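Local coordinates for TRAP dicarboxylate transporter-DctP subunit (Marinobacter aquaeolei, PDB 4PFI), which probably binds a small solute in the periplasm and delivers it to a TRAP-type membrane transporter, at residues L116-P121 with I335-T339. Sequence-based numbering, arbitrary orientation.
Sequences LHFLLP and IQRAT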
ATOM      1  N   LEU A 116       7.876   1.959   6.470  1.00 22.89           N
ATOM      2  CA  LEU A 116       9.025   2.728   6.991  1.00 20.80           C
ATOM      3  C   LEU A 116       9.273   3.990   6.154  1.00 19.74           C
ATOM      4  O   LEU A 116       9.262   3.944   4.923  1.00 22.18           O
ATOM      5  CB  LEU A 116      10.296   1.866   7.026  1.00 21.34           C
ATOM      6  CG  LEU A 116      10.322   0.799   8.132  1.00 22.19           C
ATOM      7  CD1 LEU A 116      11.500  -0.116   7.942  1.00 27.40           C
ATOM      8  CD2 LEU A 116      10.357   1.438   9.527  1.00 22.13           C
ATOM      9  N   HIS A 117       9.498   5.124   6.800  1.00 19.40           N
ATOM     10  CA  HIS A 117       9.659   6.368   6.045  1.00 19.98           C
ATOM     11  C   HIS A 117      11.082   6.484   5.467  1.00 23.81           C
ATOM     12  O   HIS A 117      12.041   6.117   6.141  1.00 23.24           O
ATOM     13  CB  HIS A 117       9.336   7.577   6.932  1.00 18.46           C
ATOM     14  CG  HIS A 117       7.889   7.671   7.322  1.00 20.18           C
ATOM     15  ND1 HIS A 117       7.368   8.734   8.003  1.00 17.72           N
ATOM     16  CD2 HIS A 117       6.858   6.807   7.111  1.00 17.94           C
ATOM     17  CE1 HIS A 117       6.072   8.533   8.207  1.00 18.47           C
ATOM     18  NE2 HIS A 117       5.748   7.376   7.686  1.00 17.55           N
ATOM     19  N   PHE A 118      11.198   6.993   4.235  1.00 23.52           N
ATOM     20  CA  PHE A 118      12.487   7.333   3.612  1.00 22.39           C
ATOM     21  C   PHE A 118      13.407   6.128   3.417  1.00 27.36           C
ATOM     22  O   PHE A 118      14.614   6.270   3.435  1.00 30.21           O
ATOM     23  CB  PHE A 118      13.187   8.429   4.421  1.00 20.06           C
ATOM     24  CG  PHE A 118      12.325   9.649   4.623  1.00 19.42           C
ATOM     25  CD1 PHE A 118      12.036  10.492   3.557  1.00 19.17           C
ATOM     26  CD2 PHE A 118      11.767   9.935   5.863  1.00 20.72           C
ATOM     27  CE1 PHE A 118      11.210  11.588   3.717  1.00 18.62           C
ATOM     28  CE2 PHE A 118      10.943  11.047   6.026  1.00 19.84           C
ATOM     29  CZ  PHE A 118      10.666  11.868   4.944  1.00 18.19           C
ATOM     30  N   LEU A 119      12.836   4.948   3.203  1.00 29.14           N
ATOM     31  CA  LEU A 119      13.632   3.735   3.123  1.00 26.62           C
ATOM     32  C   LEU A 119      13.806   3.309   1.672  1.00 28.72           C
ATOM     33  O   LEU A 119      14.919   3.313   1.144  1.00 32.06           O
ATOM     34  CB  LEU A 119      12.975   2.604   3.912  1.00 26.83           C
ATOM     35  CG  LEU A 119      13.748   1.278   3.870  1.00 28.68           C
ATOM     36  CD1 LEU A 119      14.806   1.253   4.959  1.00 24.94           C
ATOM     37  CD2 LEU A 119      12.798   0.108   4.008  1.00 30.40           C
ATOM     38  N   LEU A 120      12.705   2.919   1.038  1.00 23.51           N
ATOM     39  CA  LEU A 120      12.723   2.582  -0.372  1.00 26.13           C
ATOM     40  C   LEU A 120      13.185   3.797  -1.172  1.00 29.59           C
ATOM     41  O   LEU A 120      12.976   4.929  -0.753  1.00 28.87           O
ATOM     42  CB  LEU A 120      11.335   2.181  -0.827  1.00 24.75           C
ATOM     43  CG  LEU A 120      10.886   0.753  -0.557  1.00 30.84           C
ATOM     44  CD1 LEU A 120      11.214   0.290   0.865  1.00 29.76           C
ATOM     45  CD2 LEU A 120       9.384   0.672  -0.832  1.00 35.64           C
ATOM     46  N   PRO A 121      13.830   3.567  -2.326  1.00 30.37           N
ATOM     47  CA  PRO A 121      14.319   4.681  -3.150  1.00 26.81           C
ATOM     48  C   PRO A 121      13.175   5.612  -3.621  1.00 26.81           C
ATOM     49  O   PRO A 121      12.109   5.124  -3.999  1.00 24.49           O
ATOM     50  CB  PRO A 121      14.988   3.974  -4.333  1.00 26.97           C
ATOM     51  CG  PRO A 121      14.458   2.590  -4.328  1.00 29.71           C
ATOM     52  CD  PRO A 121      14.148   2.256  -2.915  1.00 28.19           C
ATOM     53  N   ILE A 335      15.895  -4.416   4.891  1.00 34.35           N
ATOM     54  CA  ILE A 335      16.362  -3.036   4.995  1.00 34.33           C
ATOM     55  C   ILE A 335      17.674  -2.841   4.229  1.00 44.97           C
ATOM     56  O   ILE A 335      17.889  -1.804   3.592  1.00 46.21           O
ATOM     57  CB  ILE A 335      16.557  -2.623   6.470  1.00 35.66           C
ATOM     58  CG1 ILE A 335      15.200  -2.494   7.165  1.00 31.39           C
ATOM     59  CG2 ILE A 335      17.353  -1.327   6.578  1.00 34.34           C
ATOM     60  CD1 ILE A 335      15.244  -1.777   8.488  1.00 30.69           C
ATOM     61  N   GLN A 336      18.539  -3.855   4.275  1.00 49.86           N
ATOM     62  CA  GLN A 336      19.825  -3.801   3.591  1.00 50.31           C
ATOM     63  C   GLN A 336      19.645  -3.847   2.082  1.00 46.78           C
ATOM     64  O   GLN A 336      20.276  -3.077   1.358  1.00 47.83           O
ATOM     65  CB  GLN A 336      20.746  -4.939   4.067  1.00 57.85           C
ATOM     66  CG  GLN A 336      21.495  -4.602   5.362  1.00 63.47           C
ATOM     67  CD  GLN A 336      21.845  -5.812   6.222  1.00 71.09           C
ATOM     68  OE1 GLN A 336      22.014  -6.929   5.726  1.00 73.26           O
ATOM     69  NE2 GLN A 336      21.958  -5.587   7.529  1.00 73.04           N
ATOM     70  N   ARG A 337      18.782  -4.733   1.603  1.00 42.19           N
ATOM     71  CA  ARG A 337      18.564  -4.840   0.167  1.00 44.45           C
ATOM     72  C   ARG A 337      17.959  -3.547  -0.394  1.00 45.95           C
ATOM     73  O   ARG A 337      18.342  -3.101  -1.482  1.00 50.84           O
ATOM     74  CB  ARG A 337      17.692  -6.058  -0.173  1.00 44.94           C
ATOM     75  N   ALA A 338      17.044  -2.924   0.354  1.00 42.86           N
ATOM     76  CA  ALA A 338      16.350  -1.714  -0.115  1.00 37.43           C
ATOM     77  C   ALA A 338      17.185  -0.446   0.061  1.00 40.50           C
ATOM     78  O   ALA A 338      16.892   0.575  -0.538  1.00 39.48           O
ATOM     79  CB  ALA A 338      15.033  -1.553   0.604  1.00 34.23           C
ATOM     80  N   THR A 339      18.214  -0.505   0.900  1.00 48.38           N
ATOM     81  CA  THR A 339      19.091   0.646   1.119  1.00 51.42           C
ATOM     82  C   THR A 339      20.089   0.842  -0.025  1.00 54.04           C
ATOM     83  O   THR A 339      20.440   1.974  -0.356  1.00 54.41           O
ATOM     84  CB  THR A 339      19.880   0.504   2.445  1.00 56.72           C
ATOM     85  OG1 THR A 339      18.966   0.488   3.543  1.00 55.37           O
ATOM     86  CG2 THR A 339      20.860   1.660   2.646  1.00 61.18           C
TER
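L119 reaches across from the loop 116-121 to the last turn of helix 318-339 and makes the largest share of the loop's side of the contact, matched on the helix by A338. Its CG lies anti to the backbone N (chi1 180°), which sends the two methyls toward the helix: CD1 meets CG2 of I335 at 4.0 Å, while CD2 lies 4.4 Å from CB of A338. The L119 and I335 side chains cross at about a right angle, and L116 crosses I335 in the same manner, its CD1 4.1 Å from I335 CD1. A338, buried and with CB directed at the loop, also receives CD1 of L120 at 4.2 Å. No hydrogen bond joins the two segments; apolar contacts make up the packed side. P121 rests its CD 4.0 Å from the carbonyl O of A338. Toward T339 the contact thins: this residue is exposed, its side chain starts away from the loop, and OG1, 4.5 Å from L119 CD1, donates a hydrogen bond (2.5 Å) to I335 O one turn back, tilted 32° from the carbonyl plane. F323 extends the apolar patch beside L116 and I335, and L130 of helix 124-132 covers A338 and P121. This is the C-terminal helix of a DctP-family solute-binding protein packing its end against the loop that leads into helix 124-132.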